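Local coordinates for hypothetical conserved protein (Geobacillus kaustophilus, PDB 2PCS) that is of unknown function but belongs to the CoxG family in the Bet v 1-like group, and probably binds a small ligand, at residues A[87-92]-A[111-116]. Residues are numbered along the deposited sequence; the frame is centred on the assembly and turned at random.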
ATOM      1  N   GLY A  87      -6.096   7.214  16.004  1.00 61.82           N
ATOM      2  CA  GLY A  87      -5.089   8.232  15.674  1.00 62.10           C
ATOM      3  C   GLY A  87      -4.993   8.474  14.177  1.00 62.51           C
ATOM      4  O   GLY A  87      -5.937   8.221  13.425  1.00 62.59           O
ATOM      5  N   PHE A  88      -3.866   9.016  13.745  1.00 62.19           N
ATOM      6  CA  PHE A  88      -3.720   9.393  12.357  1.00 61.77           C
ATOM      7  C   PHE A  88      -2.313   9.019  11.755  1.00 62.61           C
ATOM      8  O   PHE A  88      -1.295   8.787  12.491  1.00 62.05           O
ATOM      9  CB  PHE A  88      -4.044  10.892  12.151  1.00 61.07           C
ATOM     10  CG  PHE A  88      -3.038  11.808  12.760  1.00 59.26           C
ATOM     11  CD1 PHE A  88      -3.115  12.137  14.100  1.00 58.62           C
ATOM     12  CD2 PHE A  88      -1.985  12.274  12.018  1.00 60.13           C
ATOM     13  CE1 PHE A  88      -2.213  12.976  14.684  1.00 65.04           C
ATOM     14  CE2 PHE A  88      -1.029  13.126  12.595  1.00 67.66           C
ATOM     15  CZ  PHE A  88      -1.148  13.510  13.936  1.00 64.13           C
ATOM     16  N   VAL A  89      -2.306   9.051  10.418  1.00 62.57           N
ATOM     17  CA  VAL A  89      -1.187   8.687   9.534  1.00 63.75           C
ATOM     18  C   VAL A  89      -1.110   9.637   8.308  1.00 63.56           C
ATOM     19  O   VAL A  89      -2.005   9.664   7.466  1.00 62.53           O
ATOM     20  CB  VAL A  89      -1.380   7.244   8.947  1.00 63.29           C
ATOM     21  CG1 VAL A  89      -0.206   6.885   8.072  1.00 66.00           C
ATOM     22  CG2 VAL A  89      -1.491   6.182  10.066  1.00 62.83           C
ATOM     23  N   ASN A  90      -0.037  10.398   8.211  1.00 62.90           N
ATOM     24  CA  ASN A  90       0.282  11.050   6.957  1.00 64.06           C
ATOM     25  C   ASN A  90       1.508  10.379   6.290  1.00 64.31           C
ATOM     26  O   ASN A  90       2.588  10.319   6.868  1.00 64.17           O
ATOM     27  CB  ASN A  90       0.545  12.540   7.215  1.00 63.77           C
ATOM     28  CG  ASN A  90      -0.630  13.208   7.876  1.00 65.00           C
ATOM     29  OD1 ASN A  90      -1.807  12.964   7.485  1.00 64.62           O
ATOM     30  ND2 ASN A  90      -0.348  14.001   8.931  1.00 59.63           N
ATOM     31  N   ALA A  91       1.323   9.889   5.075  1.00 64.82           N
ATOM     32  CA  ALA A  91       2.352   9.123   4.407  1.00 65.65           C
ATOM     33  C   ALA A  91       2.574   9.485   2.912  1.00 66.46           C
ATOM     34  O   ALA A  91       1.657   9.819   2.198  1.00 65.63           O
ATOM     35  CB  ALA A  91       2.015   7.641   4.552  1.00 65.69           C
ATOM     36  N   GLU A  92       3.804   9.379   2.453  1.00 67.58           N
ATOM     37  CA  GLU A  92       4.080   9.337   1.013  1.00 71.52           C
ATOM     38  C   GLU A  92       4.934   8.106   0.684  1.00 69.26           C
ATOM     39  O   GLU A  92       5.754   7.654   1.517  1.00 70.28           O
ATOM     40  CB  GLU A  92       4.711  10.668   0.480  1.00 70.66           C
ATOM     41  CG  GLU A  92       5.723  11.287   1.427  1.00 76.15           C
ATOM     42  CD  GLU A  92       6.400  12.600   0.925  1.00 80.18           C
ATOM     43  OE1 GLU A  92       7.620  12.769   1.266  1.00 88.34           O
ATOM     44  OE2 GLU A  92       5.726  13.466   0.241  1.00 89.18           O
ATOM     45  N   TYR A 111       8.875   4.539   1.600  1.00 62.85           N
ATOM     46  CA  TYR A 111       7.757   5.294   2.178  1.00 63.95           C
ATOM     47  C   TYR A 111       8.166   6.077   3.389  1.00 65.03           C
ATOM     48  O   TYR A 111       9.168   5.806   4.018  1.00 63.83           O
ATOM     49  CB  TYR A 111       6.524   4.426   2.470  1.00 64.33           C
ATOM     50  CG  TYR A 111       6.671   3.561   3.665  1.00 64.63           C
ATOM     51  CD1 TYR A 111       7.004   2.213   3.522  1.00 64.52           C
ATOM     52  CD2 TYR A 111       6.543   4.096   4.965  1.00 65.83           C
ATOM     53  CE1 TYR A 111       7.174   1.424   4.624  1.00 64.44           C
ATOM     54  CE2 TYR A 111       6.722   3.290   6.099  1.00 64.85           C
ATOM     55  CZ  TYR A 111       7.021   1.983   5.905  1.00 65.81           C
ATOM     56  OH  TYR A 111       7.195   1.189   6.992  1.00 71.68           O
ATOM     57  N   SER A 112       7.329   7.041   3.727  1.00 66.98           N
ATOM     58  CA  SER A 112       7.637   7.954   4.787  1.00 68.56           C
ATOM     59  C   SER A 112       6.313   8.345   5.443  1.00 68.48           C
ATOM     60  O   SER A 112       5.411   8.883   4.754  1.00 68.40           O
ATOM     61  CB  SER A 112       8.344   9.149   4.146  1.00 69.48           C
ATOM     62  OG  SER A 112       9.221   9.716   5.066  1.00 71.96           O
ATOM     63  N   ALA A 113       6.170   8.039   6.742  1.00 68.27           N
ATOM     64  CA  ALA A 113       4.893   8.232   7.456  1.00 68.88           C
ATOM     65  C   ALA A 113       5.010   8.923   8.797  1.00 70.41           C
ATOM     66  O   ALA A 113       5.748   8.491   9.675  1.00 70.45           O
ATOM     67  CB  ALA A 113       4.135   6.882   7.661  1.00 67.67           C
ATOM     68  N   GLU A 114       4.196   9.947   8.976  1.00 72.40           N
ATOM     69  CA  GLU A 114       3.975  10.567  10.293  1.00 74.43           C
ATOM     70  C   GLU A 114       2.750   9.885  10.922  1.00 72.22           C
ATOM     71  O   GLU A 114       1.692   9.854  10.319  1.00 72.38           O
ATOM     72  CB  GLU A 114       3.807  12.093  10.119  1.00 74.30           C
ATOM     73  CG  GLU A 114       2.988  12.799  11.204  1.00 79.31           C
ATOM     74  CD  GLU A 114       2.529  14.234  10.793  1.00 79.72           C
ATOM     75  OE1 GLU A 114       1.959  14.429   9.678  1.00 83.62           O
ATOM     76  OE2 GLU A 114       2.741  15.172  11.611  1.00 88.40           O
ATOM     77  N   VAL A 115       2.934   9.258  12.082  1.00 71.70           N
ATOM     78  CA  VAL A 115       1.845   8.560  12.793  1.00 71.01           C
ATOM     79  C   VAL A 115       1.583   9.266  14.120  1.00 70.89           C
ATOM     80  O   VAL A 115       2.514   9.541  14.862  1.00 70.34           O
ATOM     81  CB  VAL A 115       2.154   7.051  13.057  1.00 70.82           C
ATOM     82  CG1 VAL A 115       0.898   6.283  13.566  1.00 69.94           C
ATOM     83  CG2 VAL A 115       2.700   6.369  11.810  1.00 70.31           C
ATOM     84  N   GLY A 116       0.320   9.582  14.408  1.00 70.86           N
ATOM     85  CA  GLY A 116      -0.027  10.320  15.647  1.00 68.55           C
ATOM     86  C   GLY A 116      -1.205   9.652  16.329  1.00 69.19           C
ATOM     87  O   GLY A 116      -1.803   8.708  15.768  1.00 68.02           O
TER
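Phe88 lays its ring over Gly116 where two strands of an antiparallel beta hairpin, 87-99 and 104-116, pair far from their turn. Gly116 CA stands over one ring face, off its centre, in a CH-pi contact 3.9 Å from the ring centroid. With chi1 at 69°, the Phe88 CG is tucked over the backbone, and this brings the ring across to the neighbouring strand. Phe88 CE2 lies 4.1 Å from Glu114 CD, which sits at the ring edge near its plane, with the ring and carboxylate planes turned 75° apart. An alanine here would strip that cover from Gly116 and is likely to leave the Glu114 carboxylate without the ring edge beside it. Asn90 and Glu114 run side by side on the same sheet face. On the other face Val89 CG2 meets Val115 CG1 at 4.2 Å, and the methyls of Ala91 and Ala113 touch, CB to CB, at 3.8 Å. Three hydrogen-bonded pairs, Phe88 with Gly116, Asn90 with Glu114 and Glu92 with Ser112, hold the register. Val89 and Ala91 make backbone hydrogen bonds to strand 75-84, and Tyr111 to Gly5 of strand 4-12. The Tyr111 side chain extends to helix 124-148, near a bound unidentified ligand. Asn81 ND2 holds Asn90 OD1, which helps fix the amide. Asn90 ND2 points almost straight at Glu114 OE1, 2.5 Å away, a hydrogen bond modelled so short that its exact length is doubtful.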